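Local coordinates for DNA repair protein RAD7 (Saccharomyces cerevisiae, PDB 5ZB2), which acts in the global genome repair complex, which clears UV and bulky-adduct damage from nontranscribed DNA, here as its Elongin-C-binding and leucine-rich-repeat part, at residues 44-47 with 48-51; 142-145 with 146-149; 308-311 with 312-316; 338-341 with 342-345. All blocks are in the same frame, centred on the assembly; numbering follows the deposited sequence.

Overall arrangement
All four contacts are local, joining residues a few positions apart along the chain; contacts 2 to 4 lie in a leucine-rich-repeat solenoid, and contact 1 just ahead of its first strand. Contact 1 lies at the surface, where turns start helix 50-59 beside Elongin-C; backbone amides and a water do most of its work. Contacts 2 and 3 lie within helices 141-150 and 309-320, each linking successive strands, and both are partly buried. Aromatic rings fill the inner side of contact 2, whereas aliphatic side chains and a methionine-glutamate pair mark contact 3. Contact 4, a frayed helix end, touches contact 3 (centres about 9 Å apart), while contacts 2 and 3 lie on opposite sides of the chain's centre.

Contact 1 of 4, residues 44-47 with 48-51; sequences GVST and ANLN
The peptide carbonyls of Ser46 and Thr47 are each approached from above their flat faces: Asn49 N stands 61° out of the Ser46 carbonyl plane and Leu50 N stands 72° out of that of Thr47. These are two overlapping type I turns that lead the chain from the loop after helix 8-41 into helix 50-59. In the first, Asn49 N donates to Ser46 O at 3.2 Å. The second is slightly straighter, Leu50 N reaching Thr47 O at 3.2 Å. The two methyls of Val45 touch the side chains of Asn49 and Leu50. CG2, opposite the backbone N, lies against Asn49 CB at 4.0 Å, while CG1, set between N and the carbonyl carbon (chi1 55°), meets Leu50 CD2, also at 4.0 Å, the side chains of Val45 and Leu50 crossing at about a right angle. Leu50 is buried, its CG set 3.7 Å from Ser46 O, and its side chain also packs on Thr74 and Leu76. Val45 packs on Leu92 and Asn49 on Leu96 of the Elongin-C chain, so the bend forms part of the surface that meets this partner. Asn51 ties the new helix to strand 78-81, OD1 accepting from Thr80 N and ND2 donating to Arg78 O. A water adds a second grip on Thr47 O, donating to it at 2.6 Å and accepting from Asn51 N at 3.2 Å.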
ATOM      1  N   GLY A  44     -14.922  -1.682  24.201  1.00 55.35           N
ATOM      2  CA  GLY A  44     -14.981  -3.058  23.755  1.00 54.96           C
ATOM      3  C   GLY A  44     -16.114  -3.315  22.782  1.00 54.95           C
ATOM      4  O   GLY A  44     -17.126  -2.610  22.798  1.00 55.14           O
ATOM      5  N   VAL A  45     -15.952  -4.322  21.924  1.00 54.82           N
ATOM      6  CA  VAL A  45     -16.988  -4.703  20.970  1.00 55.92           C
ATOM      7  C   VAL A  45     -16.786  -6.160  20.585  1.00 58.25           C
ATOM      8  O   VAL A  45     -15.732  -6.538  20.059  1.00 60.00           O
ATOM      9  CB  VAL A  45     -16.977  -3.785  19.730  1.00 58.08           C
ATOM     10  CG1 VAL A  45     -15.599  -3.766  19.074  1.00 55.64           C
ATOM     11  CG2 VAL A  45     -18.052  -4.206  18.731  1.00 53.89           C
ATOM     12  N   SER A  46     -17.783  -6.992  20.864  1.00 59.31           N
ATOM     13  CA  SER A  46     -17.716  -8.387  20.469  1.00 61.92           C
ATOM     14  C   SER A  46     -17.817  -8.511  18.954  1.00 60.98           C
ATOM     15  O   SER A  46     -18.220  -7.581  18.249  1.00 58.48           O
ATOM     16  CB  SER A  46     -18.840  -9.182  21.131  1.00 66.71           C
ATOM     17  OG  SER A  46     -20.104  -8.684  20.727  1.00 67.75           O
ATOM     18  N   THR A  47     -17.448  -9.688  18.451  1.00 62.74           N
ATOM     19  CA  THR A  47     -17.544  -9.930  17.017  1.00 62.04           C
ATOM     20  C   THR A  47     -18.991  -9.932  16.551  1.00 61.13           C
ATOM     21  O   THR A  47     -19.263  -9.619  15.387  1.00 57.73           O
ATOM     22  CB  THR A  47     -16.876 -11.256  16.669  1.00 62.94           C
ATOM     23  OG1 THR A  47     -17.519 -12.315  17.385  1.00 66.19           O
ATOM     24  CG2 THR A  47     -15.406 -11.219  17.042  1.00 64.86           C
ATOM     25  N   ALA A  48     -19.928 -10.265  17.441  1.00 60.10           N
ATOM     26  CA  ALA A  48     -21.334 -10.311  17.063  1.00 60.67           C
ATOM     27  C   ALA A  48     -21.886  -8.935  16.715  1.00 58.97           C
ATOM     28  O   ALA A  48     -22.912  -8.850  16.032  1.00 57.49           O
ATOM     29  CB  ALA A  48     -22.163 -10.930  18.190  1.00 67.31           C
ATOM     30  N   ASN A  49     -21.235  -7.864  17.170  1.00 58.10           N
ATOM     31  CA  ASN A  49     -21.683  -6.503  16.913  1.00 56.63           C
ATOM     32  C   ASN A  49     -20.837  -5.776  15.877  1.00 52.88           C
ATOM     33  O   ASN A  49     -21.122  -4.610  15.580  1.00 51.38           O
ATOM     34  CB  ASN A  49     -21.685  -5.697  18.217  1.00 62.22           C
ATOM     35  CG  ASN A  49     -22.904  -5.975  19.072  1.00 64.88           C
ATOM     36  OD1 ASN A  49     -24.001  -6.180  18.556  1.00 61.08           O
ATOM     37  ND2 ASN A  49     -22.717  -5.975  20.387  1.00 73.82           N
ATOM     38  N   LEU A  50     -19.811  -6.422  15.315  1.00 52.81           N
ATOM     39  CA  LEU A  50     -18.946  -5.734  14.362  1.00 49.99           C
ATOM     40  C   LEU A  50     -19.718  -5.312  13.118  1.00 47.91           C
ATOM     41  O   LEU A  50     -19.499  -4.217  12.586  1.00 46.67           O
ATOM     42  CB  LEU A  50     -17.760  -6.624  13.984  1.00 50.63           C
ATOM     43  CG  LEU A  50     -16.635  -6.749  15.018  1.00 51.78           C
ATOM     44  CD1 LEU A  50     -15.540  -7.667  14.498  1.00 54.09           C
ATOM     45  CD2 LEU A  50     -16.046  -5.390  15.391  1.00 48.29           C
ATOM     46  N   ASN A  51     -20.631  -6.159  12.640  1.00 47.27           N
ATOM     47  CA  ASN A  51     -21.424  -5.795  11.471  1.00 46.81           C
ATOM     48  C   ASN A  51     -22.377  -4.650  11.787  1.00 46.46           C
ATOM     49  O   ASN A  51     -22.610  -3.778  10.942  1.00 44.39           O
ATOM     50  CB  ASN A  51     -22.194  -7.006  10.956  1.00 44.23           C
ATOM     51  CG  ASN A  51     -21.375  -7.851  10.007  1.00 44.64           C
ATOM     52  OD1 ASN A  51     -20.808  -7.343   9.041  1.00 42.71           O
ATOM     53  ND2 ASN A  51     -21.299  -9.147  10.282  1.00 45.55           N
TER
HETATM   54  O   HOH W   1     -20.940  -9.268  13.432  1.00 53.10           O

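Contact 2 of 4, residues 142-145 with 146-149; sequences DTWE and KFFV
Phe147 N donates to Thr143 O at 2.9 Å, nearly in line with the carbonyl bond, the shortest of four successive i to i+4 bonds in helix 141-150. This helix belongs to a leucine-rich-repeat unit, running between strands 130-134 and 157-161, and its sides differ sharply. Trp144, Phe147 and Phe148 supply the aromatic part of the buried side. Phe148 is turned back along the helix, with CG beside its own backbone N (chi1 -65°), and its ring lies obliquely by the preceding turn: CD2 comes to 3.0 Å from Trp144 O, and CE2 to 3.9 Å from Trp144 CB. Phe147 swings the other way, CG opposite its backbone N (chi1 167°), and sends CD2 to the edge of the indole, 4.4 Å from Trp144 CE3. Two of the rings make edge-to-face pairs beyond the helix, Trp144 with Phe166 and Phe148 with Phe158, while Leu118 and Ala122 of helix 115-124 pack on Phe147. Without the Phe148 ring, as with an alanine here, a gap is likely to open between Trp144 CB and Leu174 of helix 168-178, and the ring of Phe158 to lose its edge-to-face mate. The more exposed side carries Asp142, Glu145, Lys146 and Val149. Lys146 runs back past the first turn, CG lying 3.6 Å from Asp142 O, but the ammonium does not reach the carboxylate, and any attraction between them is likely to be modest. At the far end, Val149 CG2 rests 3.3 Å from Glu145 O.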
ATOM      1  N   ASP A 142     -10.378  -8.332 -18.301  1.00 44.14           N
ATOM      2  CA  ASP A 142      -9.204  -9.184 -18.164  1.00 45.67           C
ATOM      3  C   ASP A 142      -8.839  -9.403 -16.704  1.00 43.46           C
ATOM      4  O   ASP A 142      -8.363 -10.486 -16.343  1.00 44.71           O
ATOM      5  CB  ASP A 142      -8.037  -8.573 -18.933  1.00 48.85           C
ATOM      6  CG  ASP A 142      -8.314  -8.483 -20.419  1.00 53.94           C
ATOM      7  OD1 ASP A 142      -8.037  -9.470 -21.134  1.00 56.96           O
ATOM      8  OD2 ASP A 142      -8.822  -7.433 -20.866  1.00 51.45           O
ATOM      9  N   THR A 143      -9.067  -8.408 -15.848  1.00 39.32           N
ATOM     10  CA  THR A 143      -8.837  -8.612 -14.423  1.00 38.75           C
ATOM     11  C   THR A 143      -9.856  -9.581 -13.839  1.00 38.51           C
ATOM     12  O   THR A 143      -9.501 -10.445 -13.028  1.00 39.63           O
ATOM     13  CB  THR A 143      -8.880  -7.277 -13.682  1.00 38.49           C
ATOM     14  OG1 THR A 143      -7.893  -6.400 -14.232  1.00 38.38           O
ATOM     15  CG2 THR A 143      -8.598  -7.476 -12.199  1.00 39.16           C
ATOM     16  N   TRP A 144     -11.124  -9.463 -14.245  1.00 37.28           N
ATOM     17  CA  TRP A 144     -12.134 -10.413 -13.787  1.00 38.35           C
ATOM     18  C   TRP A 144     -11.698 -11.844 -14.068  1.00 37.51           C
ATOM     19  O   TRP A 144     -11.811 -12.721 -13.205  1.00 36.80           O
ATOM     20  CB  TRP A 144     -13.484 -10.123 -14.450  1.00 36.99           C
ATOM     21  CG  TRP A 144     -14.164  -8.891 -13.928  1.00 37.35           C
ATOM     22  CD1 TRP A 144     -14.572  -7.807 -14.654  1.00 35.79           C
ATOM     23  CD2 TRP A 144     -14.508  -8.614 -12.565  1.00 35.98           C
ATOM     24  NE1 TRP A 144     -15.152  -6.876 -13.826  1.00 35.36           N
ATOM     25  CE2 TRP A 144     -15.125  -7.348 -12.540  1.00 34.83           C
ATOM     26  CE3 TRP A 144     -14.355  -9.314 -11.364  1.00 35.39           C
ATOM     27  CZ2 TRP A 144     -15.585  -6.767 -11.364  1.00 35.23           C
ATOM     28  CZ3 TRP A 144     -14.816  -8.733 -10.193  1.00 36.34           C
ATOM     29  CH2 TRP A 144     -15.421  -7.472 -10.203  1.00 35.63           C
ATOM     30  N   GLU A 145     -11.188 -12.096 -15.275  1.00 40.25           N
ATOM     31  CA  GLU A 145     -10.727 -13.437 -15.622  1.00 43.08           C
ATOM     32  C   GLU A 145      -9.658 -13.920 -14.648  1.00 41.61           C
ATOM     33  O   GLU A 145      -9.735 -15.042 -14.134  1.00 40.41           O
ATOM     34  CB  GLU A 145     -10.198 -13.464 -17.056  1.00 47.58           C
ATOM     35  CG  GLU A 145      -9.702 -14.842 -17.485  1.00 55.71           C
ATOM     36  CD  GLU A 145      -9.410 -14.944 -18.974  1.00 63.53           C
ATOM     37  OE1 GLU A 145      -9.457 -13.909 -19.674  1.00 64.63           O
ATOM     38  OE2 GLU A 145      -9.130 -16.068 -19.443  1.00 78.16           O
ATOM     39  N   LYS A 146      -8.645 -13.088 -14.387  1.00 40.28           N
ATOM     40  CA  LYS A 146      -7.588 -13.490 -13.462  1.00 40.11           C
ATOM     41  C   LYS A 146      -8.153 -13.802 -12.083  1.00 39.05           C
ATOM     42  O   LYS A 146      -7.725 -14.760 -11.429  1.00 38.34           O
ATOM     43  CB  LYS A 146      -6.525 -12.400 -13.362  1.00 42.66           C
ATOM     44  CG  LYS A 146      -5.702 -12.216 -14.617  1.00 46.55           C
ATOM     45  CD  LYS A 146      -4.525 -11.289 -14.369  1.00 63.34           C
ATOM     46  CE  LYS A 146      -3.776 -10.980 -15.655  1.00 65.44           C
ATOM     47  NZ  LYS A 146      -4.608 -10.191 -16.608  1.00 61.62           N
ATOM     48  N   PHE A 147      -9.114 -13.001 -11.623  1.00 38.38           N
ATOM     49  CA  PHE A 147      -9.702 -13.233 -10.308  1.00 37.95           C
ATOM     50  C   PHE A 147     -10.437 -14.569 -10.258  1.00 38.46           C
ATOM     51  O   PHE A 147     -10.345 -15.297  -9.263  1.00 37.87           O
ATOM     52  CB  PHE A 147     -10.640 -12.077  -9.953  1.00 35.80           C
ATOM     53  CG  PHE A 147     -11.525 -12.354  -8.777  1.00 34.07           C
ATOM     54  CD1 PHE A 147     -11.033 -12.273  -7.489  1.00 35.74           C
ATOM     55  CD2 PHE A 147     -12.856 -12.686  -8.960  1.00 36.10           C
ATOM     56  CE1 PHE A 147     -11.847 -12.525  -6.406  1.00 37.29           C
ATOM     57  CE2 PHE A 147     -13.674 -12.935  -7.881  1.00 36.26           C
ATOM     58  CZ  PHE A 147     -13.170 -12.852  -6.601  1.00 37.22           C
ATOM     59  N   PHE A 148     -11.162 -14.915 -11.325  1.00 36.42           N
ATOM     60  CA  PHE A 148     -11.916 -16.168 -11.327  1.00 38.54           C
ATOM     61  C   PHE A 148     -11.001 -17.381 -11.446  1.00 39.98           C
ATOM     62  O   PHE A 148     -11.299 -18.434 -10.872  1.00 39.08           O
ATOM     63  CB  PHE A 148     -12.942 -16.157 -12.458  1.00 35.08           C
ATOM     64  CG  PHE A 148     -14.007 -15.109 -12.296  1.00 36.03           C
ATOM     65  CD1 PHE A 148     -14.625 -14.916 -11.074  1.00 34.74           C
ATOM     66  CD2 PHE A 148     -14.378 -14.307 -13.360  1.00 35.79           C
ATOM     67  CE1 PHE A 148     -15.600 -13.951 -10.919  1.00 32.67           C
ATOM     68  CE2 PHE A 148     -15.348 -13.340 -13.210  1.00 34.84           C
ATOM     69  CZ  PHE A 148     -15.958 -13.162 -11.989  1.00 33.60           C
ATOM     70  N   VAL A 149      -9.886 -17.263 -12.171  1.00 40.34           N
ATOM     71  CA  VAL A 149      -8.913 -18.354 -12.202  1.00 41.93           C
ATOM     72  C   VAL A 149      -8.390 -18.629 -10.796  1.00 42.28           C
ATOM     73  O   VAL A 149      -8.305 -19.782 -10.358  1.00 43.49           O
ATOM     74  CB  VAL A 149      -7.769 -18.028 -13.179  1.00 41.55           C
ATOM     75  CG1 VAL A 149      -6.647 -19.064 -13.080  1.00 40.49           C
ATOM     76  CG2 VAL A 149      -8.293 -17.959 -14.607  1.00 41.01           C
TER

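Contact 3 of 4, residues 308-311 with 312-316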
ATOM      1  N   GLY A 308     -53.815  -8.475  -8.643  1.00 41.97           N
ATOM      2  CA  GLY A 308     -54.981  -8.132  -7.856  1.00 43.86           C
ATOM      3  C   GLY A 308     -55.149  -8.998  -6.621  1.00 43.10           C
ATOM      4  O   GLY A 308     -54.209  -9.671  -6.185  1.00 41.22           O
ATOM      5  N   ASP A 309     -56.363  -8.999  -6.065  1.00 42.91           N
ATOM      6  CA  ASP A 309     -56.583  -9.554  -4.731  1.00 43.17           C
ATOM      7  C   ASP A 309     -56.189 -11.026  -4.653  1.00 44.98           C
ATOM      8  O   ASP A 309     -55.497 -11.444  -3.719  1.00 44.68           O
ATOM      9  CB  ASP A 309     -58.048  -9.374  -4.328  1.00 44.43           C
ATOM     10  CG  ASP A 309     -58.444  -7.915  -4.184  1.00 45.39           C
ATOM     11  OD1 ASP A 309     -57.552  -7.066  -3.986  1.00 45.54           O
ATOM     12  OD2 ASP A 309     -59.651  -7.613  -4.265  1.00 45.99           O
ATOM     13  N   MET A 310     -56.633 -11.836  -5.617  1.00 42.63           N
ATOM     14  CA  MET A 310     -56.513 -13.282  -5.457  1.00 49.06           C
ATOM     15  C   MET A 310     -55.060 -13.732  -5.389  1.00 45.24           C
ATOM     16  O   MET A 310     -54.742 -14.691  -4.676  1.00 45.14           O
ATOM     17  CB  MET A 310     -57.242 -14.005  -6.591  1.00 49.50           C
ATOM     18  CG  MET A 310     -58.745 -14.121  -6.381  1.00 81.16           C
ATOM     19  SD  MET A 310     -59.191 -14.916  -4.818  1.00 64.20           S
ATOM     20  CE  MET A 310     -58.465 -16.539  -5.038  1.00 64.21           C
ATOM     21  N   ALA A 311     -54.164 -13.068  -6.121  1.00 43.38           N
ATOM     22  CA  ALA A 311     -52.748 -13.396  -6.016  1.00 43.02           C
ATOM     23  C   ALA A 311     -52.260 -13.253  -4.576  1.00 42.22           C
ATOM     24  O   ALA A 311     -51.561 -14.131  -4.053  1.00 41.80           O
ATOM     25  CB  ALA A 311     -51.935 -12.506  -6.952  1.00 41.55           C
ATOM     26  N   ILE A 312     -52.638 -12.155  -3.915  1.00 39.26           N
ATOM     27  CA  ILE A 312     -52.177 -11.899  -2.553  1.00 40.02           C
ATOM     28  C   ILE A 312     -52.873 -12.826  -1.565  1.00 41.85           C
ATOM     29  O   ILE A 312     -52.259 -13.300  -0.601  1.00 41.06           O
ATOM     30  CB  ILE A 312     -52.403 -10.421  -2.186  1.00 41.09           C
ATOM     31  CG1 ILE A 312     -51.760  -9.496  -3.226  1.00 39.73           C
ATOM     32  CG2 ILE A 312     -51.856 -10.120  -0.793  1.00 40.60           C
ATOM     33  CD1 ILE A 312     -50.294  -9.762  -3.480  1.00 38.44           C
ATOM     34  N   ILE A 313     -54.166 -13.085  -1.775  1.00 43.69           N
ATOM     35  CA  ILE A 313     -54.905 -13.963  -0.871  1.00 44.15           C
ATOM     36  C   ILE A 313     -54.337 -15.375  -0.933  1.00 44.39           C
ATOM     37  O   ILE A 313     -54.061 -15.997   0.100  1.00 45.66           O
ATOM     38  CB  ILE A 313     -56.408 -13.938  -1.206  1.00 46.22           C
ATOM     39  CG1 ILE A 313     -56.979 -12.541  -0.940  1.00 47.55           C
ATOM     40  CG2 ILE A 313     -57.168 -14.990  -0.394  1.00 48.00           C
ATOM     41  CD1 ILE A 313     -58.435 -12.373  -1.333  1.00 49.72           C
ATOM     42  N   GLU A 314     -54.158 -15.905  -2.145  1.00 44.41           N
ATOM     43  CA  GLU A 314     -53.591 -17.243  -2.285  1.00 45.02           C
ATOM     44  C   GLU A 314     -52.207 -17.320  -1.652  1.00 44.76           C
ATOM     45  O   GLU A 314     -51.844 -18.344  -1.061  1.00 46.01           O
ATOM     46  CB  GLU A 314     -53.529 -17.639  -3.760  1.00 43.89           C
ATOM     47  CG  GLU A 314     -54.889 -17.862  -4.421  1.00 46.85           C
ATOM     48  CD  GLU A 314     -55.639 -19.068  -3.864  1.00 52.77           C
ATOM     49  OE1 GLU A 314     -55.034 -19.865  -3.116  1.00 52.11           O
ATOM     50  OE2 GLU A 314     -56.839 -19.217  -4.177  1.00 67.35           O
ATOM     51  N   LEU A 315     -51.419 -16.248  -1.764  1.00 41.86           N
ATOM     52  CA  LEU A 315     -50.106 -16.221  -1.126  1.00 42.30           C
ATOM     53  C   LEU A 315     -50.230 -16.373   0.387  1.00 43.94           C
ATOM     54  O   LEU A 315     -49.572 -17.224   0.996  1.00 44.49           O
ATOM     55  CB  LEU A 315     -49.377 -14.919  -1.477  1.00 41.66           C
ATOM     56  CG  LEU A 315     -48.058 -14.649  -0.740  1.00 41.68           C
ATOM     57  CD1 LEU A 315     -47.004 -15.683  -1.099  1.00 42.25           C
ATOM     58  CD2 LEU A 315     -47.548 -13.245  -1.039  1.00 43.72           C
ATOM     59  N   LEU A 316     -51.077 -15.551   1.011  1.00 43.49           N
ATOM     60  CA  LEU A 316     -51.197 -15.565   2.466  1.00 46.47           C
ATOM     61  C   LEU A 316     -51.789 -16.878   2.970  1.00 49.22           C
ATOM     62  O   LEU A 316     -51.315 -17.436   3.966  1.00 51.23           O
ATOM     63  CB  LEU A 316     -52.053 -14.387   2.925  1.00 48.97           C
ATOM     64  CG  LEU A 316     -51.532 -12.998   2.552  1.00 46.09           C
ATOM     65  CD1 LEU A 316     -52.610 -11.961   2.784  1.00 47.43           C
ATOM     66  CD2 LEU A 316     -50.280 -12.653   3.343  1.00 47.97           C
TER
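Ile312 folds back over the start of helix 309-320, its CB 3.6 Å from Asp309 O and its CG1 3.8 Å from Gly308 O. Gly308 is the N-cap of this helix, which links strands 298-300 and 326-328 in the leucine-rich-repeat fold. At Ile313 the regular i to i+4 bonds are running: its N donates to Asp309 O at 2.9 Å, and CG1 leans against the same oxygen. The side chain of Asp309 holds Thr336 OG1 through OD2, tying the helix start to the loop before helix 337-341. Ile313 CD1 also faces Met310 SD at 4.4 Å. Glu314 meets Met310 through its side chain as well as its backbone. Its N bonds Met310 O, and its chain bends at chi2 (-66°), which brings the carboxylate to the methionine methyl, the two side chains crossing at a slant; Met310, itself kinked at chi2 and chi3, lays CE 3.2 Å from Glu314 OE2. A glycine at Glu314 would probably strip that methyl of its neighbour, leaving Met310 freer to turn, and open a gap against Phe288 and Ser289 of helix 281-290. Leu315 is buried: its N reaches Ala311 O at 3.1 Å, 31° off the carbonyl plane, and its side chain packs on Leu293. Leu316 completes the walk toward the residues after helix 337-341, its CD1 lying 3.7 Å from Leu343 CA.

Contact 4 of 4, residues 338-341 with 342-345; sequences EAFV and ALAC
Leu343 runs alongside Phe340, the two side chains pointing the same way. Its CB sits 3.6 Å from Phe340 O and 4.0 Å from Phe340 CA, at the end of helix 337-341. With CG opposite the backbone N (chi1 -174°), the chain then extends toward the ring, and CD2 arrives at the edge of the phenyl group, close to its plane, 3.9 Å from Phe340 CD1. The backbone here is weakly bonded: Leu343 N makes a weak bond to Phe340 O at 3.1 Å, and Ala342 N a weak one to Ala339 O at 3.4 Å. Leu343 is next the centre of an inverse gamma turn, Ala344 N closing it on Ala342 O at 2.8 Å, which takes the chain out of the helix and toward strand 350-352. Arg321 NH2 also binds Ala342 O, while Asn371 bridges two backbone sites through its amide, ND2 to Leu343 O and OD1 to Cys345 N. Both side chains are buried: Leu343 sits between Leu316 of helix 309-320 and Leu367 of helix 361-370, Phe340 packs on Val363 and Met366 of the latter helix, and strand 350-352 follows in the chain.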
ATOM      1  N   GLU A 338     -60.457  -6.036  -0.002  1.00 54.42           N
ATOM      2  CA  GLU A 338     -60.574  -7.448   0.350  1.00 58.53           C
ATOM      3  C   GLU A 338     -59.208  -8.107   0.499  1.00 55.05           C
ATOM      4  O   GLU A 338     -59.041  -9.005   1.332  1.00 56.09           O
ATOM      5  CB  GLU A 338     -61.404  -8.184  -0.704  1.00 62.05           C
ATOM      6  CG  GLU A 338     -61.722  -9.633  -0.351  1.00 81.51           C
ATOM      7  CD  GLU A 338     -62.597  -9.756   0.881  1.00 92.56           C
ATOM      8  OE1 GLU A 338     -63.158  -8.728   1.317  1.00 79.73           O
ATOM      9  OE2 GLU A 338     -62.724 -10.881   1.411  1.00 91.03           O
ATOM     10  N   ALA A 339     -58.223  -7.687  -0.298  1.00 52.53           N
ATOM     11  CA  ALA A 339     -56.887  -8.257  -0.174  1.00 49.51           C
ATOM     12  C   ALA A 339     -56.335  -8.062   1.232  1.00 50.52           C
ATOM     13  O   ALA A 339     -55.742  -8.983   1.809  1.00 50.20           O
ATOM     14  CB  ALA A 339     -55.948  -7.630  -1.206  1.00 46.24           C
ATOM     15  N   PHE A 340     -56.523  -6.873   1.805  1.00 51.86           N
ATOM     16  CA  PHE A 340     -55.964  -6.584   3.118  1.00 52.86           C
ATOM     17  C   PHE A 340     -56.770  -7.211   4.248  1.00 54.31           C
ATOM     18  O   PHE A 340     -56.257  -7.327   5.367  1.00 54.63           O
ATOM     19  CB  PHE A 340     -55.865  -5.072   3.317  1.00 53.21           C
ATOM     20  CG  PHE A 340     -55.019  -4.388   2.285  1.00 52.78           C
ATOM     21  CD1 PHE A 340     -53.639  -4.422   2.371  1.00 54.57           C
ATOM     22  CD2 PHE A 340     -55.601  -3.720   1.221  1.00 52.11           C
ATOM     23  CE1 PHE A 340     -52.855  -3.797   1.420  1.00 54.19           C
ATOM     24  CE2 PHE A 340     -54.819  -3.091   0.267  1.00 51.80           C
ATOM     25  CZ  PHE A 340     -53.448  -3.131   0.367  1.00 51.61           C
ATOM     26  N   VAL A 341     -58.012  -7.623   3.983  1.00 54.86           N
ATOM     27  CA  VAL A 341     -58.776  -8.362   4.982  1.00 55.91           C
ATOM     28  C   VAL A 341     -58.010  -9.606   5.409  1.00 54.55           C
ATOM     29  O   VAL A 341     -57.948  -9.938   6.599  1.00 54.49           O
ATOM     30  CB  VAL A 341     -60.172  -8.718   4.434  1.00 59.72           C
ATOM     31  CG1 VAL A 341     -60.953  -9.538   5.443  1.00 58.29           C
ATOM     32  CG2 VAL A 341     -60.944  -7.456   4.081  1.00 59.46           C
ATOM     33  N   ALA A 342     -57.402 -10.302   4.448  1.00 54.05           N
ATOM     34  CA  ALA A 342     -56.656 -11.521   4.732  1.00 53.74           C
ATOM     35  C   ALA A 342     -55.246 -11.260   5.237  1.00 54.96           C
ATOM     36  O   ALA A 342     -54.589 -12.200   5.697  1.00 56.30           O
ATOM     37  CB  ALA A 342     -56.584 -12.390   3.476  1.00 55.09           C
ATOM     38  N   LEU A 343     -54.764 -10.019   5.167  1.00 52.73           N
ATOM     39  CA  LEU A 343     -53.388  -9.701   5.550  1.00 52.09           C
ATOM     40  C   LEU A 343     -53.313  -9.573   7.070  1.00 53.03           C
ATOM     41  O   LEU A 343     -53.287  -8.481   7.642  1.00 52.22           O
ATOM     42  CB  LEU A 343     -52.920  -8.430   4.851  1.00 51.44           C
ATOM     43  CG  LEU A 343     -51.453  -8.034   5.035  1.00 51.30           C
ATOM     44  CD1 LEU A 343     -50.518  -9.164   4.632  1.00 49.58           C
ATOM     45  CD2 LEU A 343     -51.146  -6.780   4.227  1.00 50.12           C
ATOM     46  N   ALA A 344     -53.271 -10.729   7.735  1.00 55.14           N
ATOM     47  CA  ALA A 344     -53.158 -10.808   9.192  1.00 55.87           C
ATOM     48  C   ALA A 344     -51.984 -11.731   9.506  1.00 55.77           C
ATOM     49  O   ALA A 344     -52.138 -12.955   9.534  1.00 56.92           O
ATOM     50  CB  ALA A 344     -54.452 -11.312   9.821  1.00 56.25           C
ATOM     51  N   CYS A 345     -50.816 -11.143   9.748  1.00 54.51           N
ATOM     52  CA  CYS A 345     -49.578 -11.885   9.877  1.00 54.18           C
ATOM     53  C   CYS A 345     -48.955 -11.638  11.246  1.00 55.47           C
ATOM     54  O   CYS A 345     -48.761 -10.476  11.629  1.00 55.93           O
ATOM     55  CB  CYS A 345     -48.596 -11.470   8.777  1.00 53.05           C
ATOM     56  SG  CYS A 345     -49.311 -11.479   7.116  1.00 50.17           S
TER